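Local coordinates for protein SusD homolog (Bacteroides thetaiotaomicron VPI-5482, PDB 3IV0) that is of unknown function but, as a SusD-family protein of the outer membrane, probably binds glycans for uptake by the cell, at residues R366-L378 with K387-A399. Sequence-based numbering, arbitrary orientation.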
loop_
_atom_site.group_PDB
_atom_site.type_symbol
_atom_site.label_atom_id
_atom_site.label_comp_id
_atom_site.label_asym_id
_atom_site.label_seq_id
_atom_site.Cartn_x
_atom_site.Cartn_y
_atom_site.Cartn_z
ATOM N N ARG A 366 -0.722 6.217 -5.541
ATOM C CA ARG A 366 -1.267 7.103 -6.564
ATOM C C ARG A 366 -0.855 8.552 -6.346
ATOM O O ARG A 366 -0.262 8.910 -5.309
ATOM C CB ARG A 366 -2.765 6.978 -6.721
ATOM C CG ARG A 366 -3.547 7.387 -5.530
ATOM C CD ARG A 366 -5.056 7.292 -5.841
ATOM N NE ARG A 366 -5.852 7.395 -4.621
ATOM C CZ ARG A 366 -6.519 8.486 -4.239
ATOM N NH1 ARG A 366 -6.494 9.603 -4.925
ATOM N NH2 ARG A 366 -7.229 8.439 -3.134
ATOM N N TYR A 367 -1.102 9.389 -7.339
ATOM C CA TYR A 367 -0.499 10.711 -7.396
ATOM C C TYR A 367 -0.929 11.595 -6.233
ATOM O O TYR A 367 -0.102 12.319 -5.695
ATOM C CB TYR A 367 -0.793 11.312 -8.755
ATOM C CG TYR A 367 -0.095 12.603 -9.096
ATOM C CD1 TYR A 367 1.279 12.781 -8.950
ATOM C CD2 TYR A 367 -0.813 13.636 -9.669
ATOM C CE1 TYR A 367 1.881 13.990 -9.305
ATOM C CE2 TYR A 367 -0.208 14.816 -10.078
ATOM C CZ TYR A 367 1.111 14.990 -9.854
ATOM O OH TYR A 367 1.707 16.169 -10.248
ATOM N N ALA A 368 -2.178 11.527 -5.774
ATOM C CA ALA A 368 -2.579 12.355 -4.640
ATOM C C ALA A 368 -1.776 11.979 -3.414
ATOM O O ALA A 368 -1.384 12.849 -2.624
ATOM C CB ALA A 368 -4.094 12.206 -4.323
ATOM N N GLY A 369 -1.581 10.677 -3.203
ATOM C CA GLY A 369 -0.757 10.210 -2.082
ATOM C C GLY A 369 0.648 10.755 -2.133
ATOM O O GLY A 369 1.176 11.228 -1.114
ATOM N N ALA A 370 1.286 10.666 -3.290
ATOM C CA ALA A 370 2.651 11.115 -3.456
ATOM C C ALA A 370 2.792 12.615 -3.250
ATOM O O ALA A 370 3.730 13.043 -2.599
ATOM C CB ALA A 370 3.172 10.703 -4.818
ATOM N N LEU A 371 1.806 13.378 -3.692
ATOM C CA LEU A 371 1.842 14.818 -3.446
ATOM C C LEU A 371 1.791 15.092 -1.957
ATOM O O LEU A 371 2.409 16.027 -1.477
ATOM C CB LEU A 371 0.665 15.517 -4.168
ATOM C CG LEU A 371 0.720 15.496 -5.671
ATOM C CD1 LEU A 371 -0.565 16.126 -6.233
ATOM C CD2 LEU A 371 1.984 16.219 -6.197
ATOM N N LEU A 372 0.996 14.316 -1.223
ATOM C CA LEU A 372 0.902 14.499 0.231
ATOM C C LEU A 372 2.154 14.075 0.934
ATOM O O LEU A 372 2.541 14.697 1.912
ATOM C CB LEU A 372 -0.333 13.808 0.797
ATOM C CG LEU A 372 -1.684 14.400 0.344
ATOM C CD1 LEU A 372 -2.842 13.470 0.699
ATOM C CD2 LEU A 372 -1.909 15.828 0.883
ATOM N N LEU A 373 2.852 13.052 0.452
ATOM C CA LEU A 373 4.156 12.692 1.019
ATOM C C LEU A 373 5.187 13.797 0.835
ATOM O O LEU A 373 5.986 14.083 1.719
ATOM C CB LEU A 373 4.681 11.401 0.402
ATOM C CG LEU A 373 3.885 10.107 0.638
ATOM C CD1 LEU A 373 4.658 8.937 0.012
ATOM C CD2 LEU A 373 3.593 9.886 2.127
ATOM N N TYR A 374 5.193 14.395 -0.350
ATOM C CA TYR A 374 6.051 15.531 -0.675
ATOM C C TYR A 374 5.737 16.690 0.281
ATOM O O TYR A 374 6.616 17.229 0.936
ATOM C CB TYR A 374 5.820 15.876 -2.144
ATOM C CG TYR A 374 6.632 16.954 -2.766
ATOM C CD1 TYR A 374 7.693 17.555 -2.131
ATOM C CD2 TYR A 374 6.363 17.328 -4.065
ATOM C CE1 TYR A 374 8.441 18.542 -2.777
ATOM C CE2 TYR A 374 7.105 18.294 -4.700
ATOM C CZ TYR A 374 8.118 18.913 -4.048
ATOM O OH TYR A 374 8.839 19.919 -4.659
ATOM N N ALA A 375 4.454 17.004 0.430
ATOM C CA ALA A 375 4.065 18.038 1.380
ATOM C C ALA A 375 4.515 17.690 2.795
ATOM O O ALA A 375 4.990 18.564 3.534
ATOM C CB ALA A 375 2.567 18.242 1.354
ATOM N N GLU A 376 4.312 16.449 3.233
ATOM C CA GLU A 376 4.682 16.040 4.562
ATOM C C GLU A 376 6.157 16.282 4.820
ATOM O O GLU A 376 6.540 16.780 5.885
ATOM C CB GLU A 376 4.370 14.548 4.713
ATOM C CG GLU A 376 4.830 13.944 6.005
ATOM C CD GLU A 376 4.512 12.477 6.128
ATOM O OE1 GLU A 376 3.604 12.012 5.436
ATOM O OE2 GLU A 376 5.183 11.808 6.953
ATOM N N ALA A 377 7.019 15.907 3.885
ATOM C CA ALA A 377 8.461 16.050 4.040
ATOM C C ALA A 377 8.835 17.514 4.100
ATOM O O ALA A 377 9.661 17.920 4.922
ATOM C CB ALA A 377 9.244 15.315 2.908
ATOM N N LEU A 378 8.268 18.312 3.226
ATOM C CA LEU A 378 8.541 19.763 3.255
ATOM C C LEU A 378 8.130 20.340 4.586
ATOM O O LEU A 378 8.889 21.127 5.198
ATOM C CB LEU A 378 7.775 20.482 2.170
ATOM C CG LEU A 378 8.377 20.390 0.792
ATOM C CD1 LEU A 378 7.371 20.944 -0.213
ATOM C CD2 LEU A 378 9.705 21.168 0.749
ATOM N N LYS A 387 5.070 26.087 -0.023
ATOM C CA LYS A 387 5.009 25.047 -1.041
ATOM C C LYS A 387 4.302 23.814 -0.498
ATOM O O LYS A 387 3.532 23.172 -1.211
ATOM C CB LYS A 387 6.407 24.662 -1.543
ATOM C CG LYS A 387 6.407 23.589 -2.612
ATOM C CD LYS A 387 5.921 24.120 -3.928
ATOM C CE LYS A 387 6.407 23.290 -5.111
ATOM N NZ LYS A 387 5.943 23.903 -6.396
ATOM N N ALA A 388 4.548 23.495 0.754
ATOM C CA ALA A 388 3.808 22.399 1.373
ATOM C C ALA A 388 2.292 22.612 1.299
ATOM O O ALA A 388 1.546 21.707 0.958
ATOM C CB ALA A 388 4.261 22.177 2.801
ATOM N N CYS A 389 1.824 23.825 1.600
ATOM C CA CYS A 389 0.427 24.171 1.440
ATOM C C CYS A 389 -0.056 24.078 0.025
ATOM O O CYS A 389 -1.155 23.607 -0.235
ATOM C CB CYS A 389 0.136 25.576 2.000
ATOM S SG CYS A 389 0.185 25.749 3.755
ATOM N N GLU A 390 0.744 24.543 -0.921
ATOM C CA GLU A 390 0.368 24.453 -2.322
ATOM C C GLU A 390 0.079 23.005 -2.729
ATOM O O GLU A 390 -0.904 22.727 -3.422
ATOM C CB GLU A 390 1.451 25.068 -3.192
ATOM C CG GLU A 390 1.188 25.119 -4.661
ATOM C CD GLU A 390 2.463 25.440 -5.428
ATOM O OE1 GLU A 390 3.045 26.518 -5.167
ATOM O OE2 GLU A 390 2.889 24.608 -6.257
ATOM N N LEU A 391 0.987 22.102 -2.367
ATOM C CA LEU A 391 0.823 20.688 -2.653
ATOM C C LEU A 391 -0.440 20.131 -1.997
ATOM O O LEU A 391 -1.235 19.478 -2.651
ATOM C CB LEU A 391 2.083 19.948 -2.215
ATOM C CG LEU A 391 3.323 20.217 -3.074
ATOM C CD1 LEU A 391 4.580 19.828 -2.273
ATOM C CD2 LEU A 391 3.291 19.459 -4.389
ATOM N N LEU A 392 -0.577 20.368 -0.708
ATOM C CA LEU A 392 -1.746 19.958 0.040
ATOM C C LEU A 392 -3.019 20.445 -0.633
ATOM O O LEU A 392 -3.994 19.727 -0.773
ATOM C CB LEU A 392 -1.638 20.473 1.480
ATOM C CG LEU A 392 -2.856 20.328 2.376
ATOM C CD1 LEU A 392 -3.289 18.854 2.491
ATOM C CD2 LEU A 392 -2.587 20.957 3.761
ATOM N N ASN A 393 -2.989 21.694 -1.070
ATOM C CA ASN A 393 -4.195 22.292 -1.648
ATOM C C ASN A 393 -4.577 21.766 -3.009
ATOM O O ASN A 393 -5.726 21.867 -3.412
ATOM C CB ASN A 393 -4.070 23.812 -1.619
ATOM C CG ASN A 393 -4.266 24.361 -0.238
ATOM O OD1 ASN A 393 -5.008 23.795 0.556
ATOM N ND2 ASN A 393 -3.614 25.496 0.080
ATOM N N ARG A 394 -3.649 21.154 -3.718
ATOM C CA ARG A 394 -4.054 20.466 -4.937
ATOM C C ARG A 394 -5.019 19.333 -4.639
ATOM O O ARG A 394 -5.994 19.131 -5.360
ATOM C CB ARG A 394 -2.840 19.974 -5.696
ATOM C CG ARG A 394 -2.083 21.141 -6.358
ATOM C CD ARG A 394 -0.796 20.732 -6.941
ATOM N NE ARG A 394 -0.968 19.801 -8.037
ATOM C CZ ARG A 394 0.056 19.142 -8.575
ATOM N NH1 ARG A 394 1.263 19.359 -8.107
ATOM N NH2 ARG A 394 -0.141 18.297 -9.564
ATOM N N VAL A 395 -4.777 18.641 -3.538
ATOM C CA VAL A 395 -5.652 17.564 -3.109
ATOM C C VAL A 395 -6.946 18.118 -2.493
ATOM O O VAL A 395 -8.031 17.629 -2.805
ATOM C CB VAL A 395 -4.920 16.626 -2.153
ATOM C CG1 VAL A 395 -5.855 15.529 -1.634
ATOM C CG2 VAL A 395 -3.675 16.017 -2.878
ATOM N N ARG A 396 -6.807 19.156 -1.669
ATOM C CA ARG A 396 -7.992 19.791 -1.081
ATOM C C ARG A 396 -8.905 20.320 -2.181
ATOM O O ARG A 396 -10.115 20.137 -2.136
ATOM C CB ARG A 396 -7.596 20.954 -0.185
ATOM C CG ARG A 396 -6.720 20.648 1.003
ATOM C CD ARG A 396 -7.471 19.970 2.100
ATOM N NE ARG A 396 -8.443 20.885 2.728
ATOM C CZ ARG A 396 -9.222 20.537 3.737
ATOM N NH1 ARG A 396 -9.240 19.303 4.215
ATOM N NH2 ARG A 396 -10.068 21.423 4.246
ATOM N N ASN A 397 -8.329 21.013 -3.158
ATOM C CA ASN A 397 -9.132 21.604 -4.224
ATOM C C ASN A 397 -9.836 20.531 -5.054
ATOM O O ASN A 397 -10.989 20.694 -5.435
ATOM C CB ASN A 397 -8.312 22.523 -5.121
ATOM C CG ASN A 397 -8.010 23.892 -4.496
ATOM O OD1 ASN A 397 -6.922 24.449 -4.702
ATOM N ND2 ASN A 397 -8.964 24.449 -3.778
ATOM N N ARG A 398 -9.173 19.405 -5.314
ATOM C CA ARG A 398 -9.821 18.346 -6.073
ATOM C C ARG A 398 -11.043 17.812 -5.320
ATOM O O ARG A 398 -12.051 17.471 -5.946
ATOM C CB ARG A 398 -8.811 17.219 -6.403
ATOM C CG ARG A 398 -9.368 16.197 -7.340
ATOM C CD ARG A 398 -9.974 14.999 -6.680
ATOM N NE ARG A 398 -8.972 14.196 -5.978
ATOM C CZ ARG A 398 -8.142 13.336 -6.553
ATOM N NH1 ARG A 398 -8.158 13.133 -7.853
ATOM N NH2 ARG A 398 -7.276 12.684 -5.810
ATOM N N ALA A 399 -10.963 17.766 -3.998
ATOM C CA ALA A 399 -12.082 17.324 -3.153
ATOM C C ALA A 399 -13.119 18.413 -2.879
ATOM O O ALA A 399 -14.072 18.169 -2.142
ATOM C CB ALA A 399 -11.522 16.794 -1.853
#
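With CG of Leu391 anti to its carbonyl carbon (chi1 -70°), and CG of Tyr374 anti to the backbone N (chi1 -176°), the leucine CD1 methyl comes over the middle of the tyrosine ring, a CH-pi contact 3.6 Å from the centroid. Leu391 is a knob in the hole of Leu371, Tyr374, Ala375 and Leu378; its CD1 also lies 3.6 Å from Leu378 CD1. Helices 367-381 and 385-398 form an antiparallel hairpin, consistent with the TPR-like scaffold of SusD proteins; the axes of 367-378 and 387-398 approach to 8.4 Å. Small residues let the backbones close in at Ala375 and Ala388 (CA to CA 4.4 Å). Arg394, its chain kinked at the CG-CD bond, lays one guanidinium face over Leu371 CD1 and gives NH2 to Tyr367 OH (2.9 Å, 152°); Glu239 takes both the Arg394 NH1 salt bridge and a hydrogen bond with that hydroxyl. A leucine in place of Arg394 would probably leave Glu239 without this cationic mate and Tyr367 OH without this donor. At the other flank, Arg366 NH1 and Arg398 NH2 come within 3.3 Å; Glu263 and Glu422 salt-bridge both, which probably offsets the like charges. Arg366 also salt-bridges Glu426; Leu248 is a polar partner of Arg398.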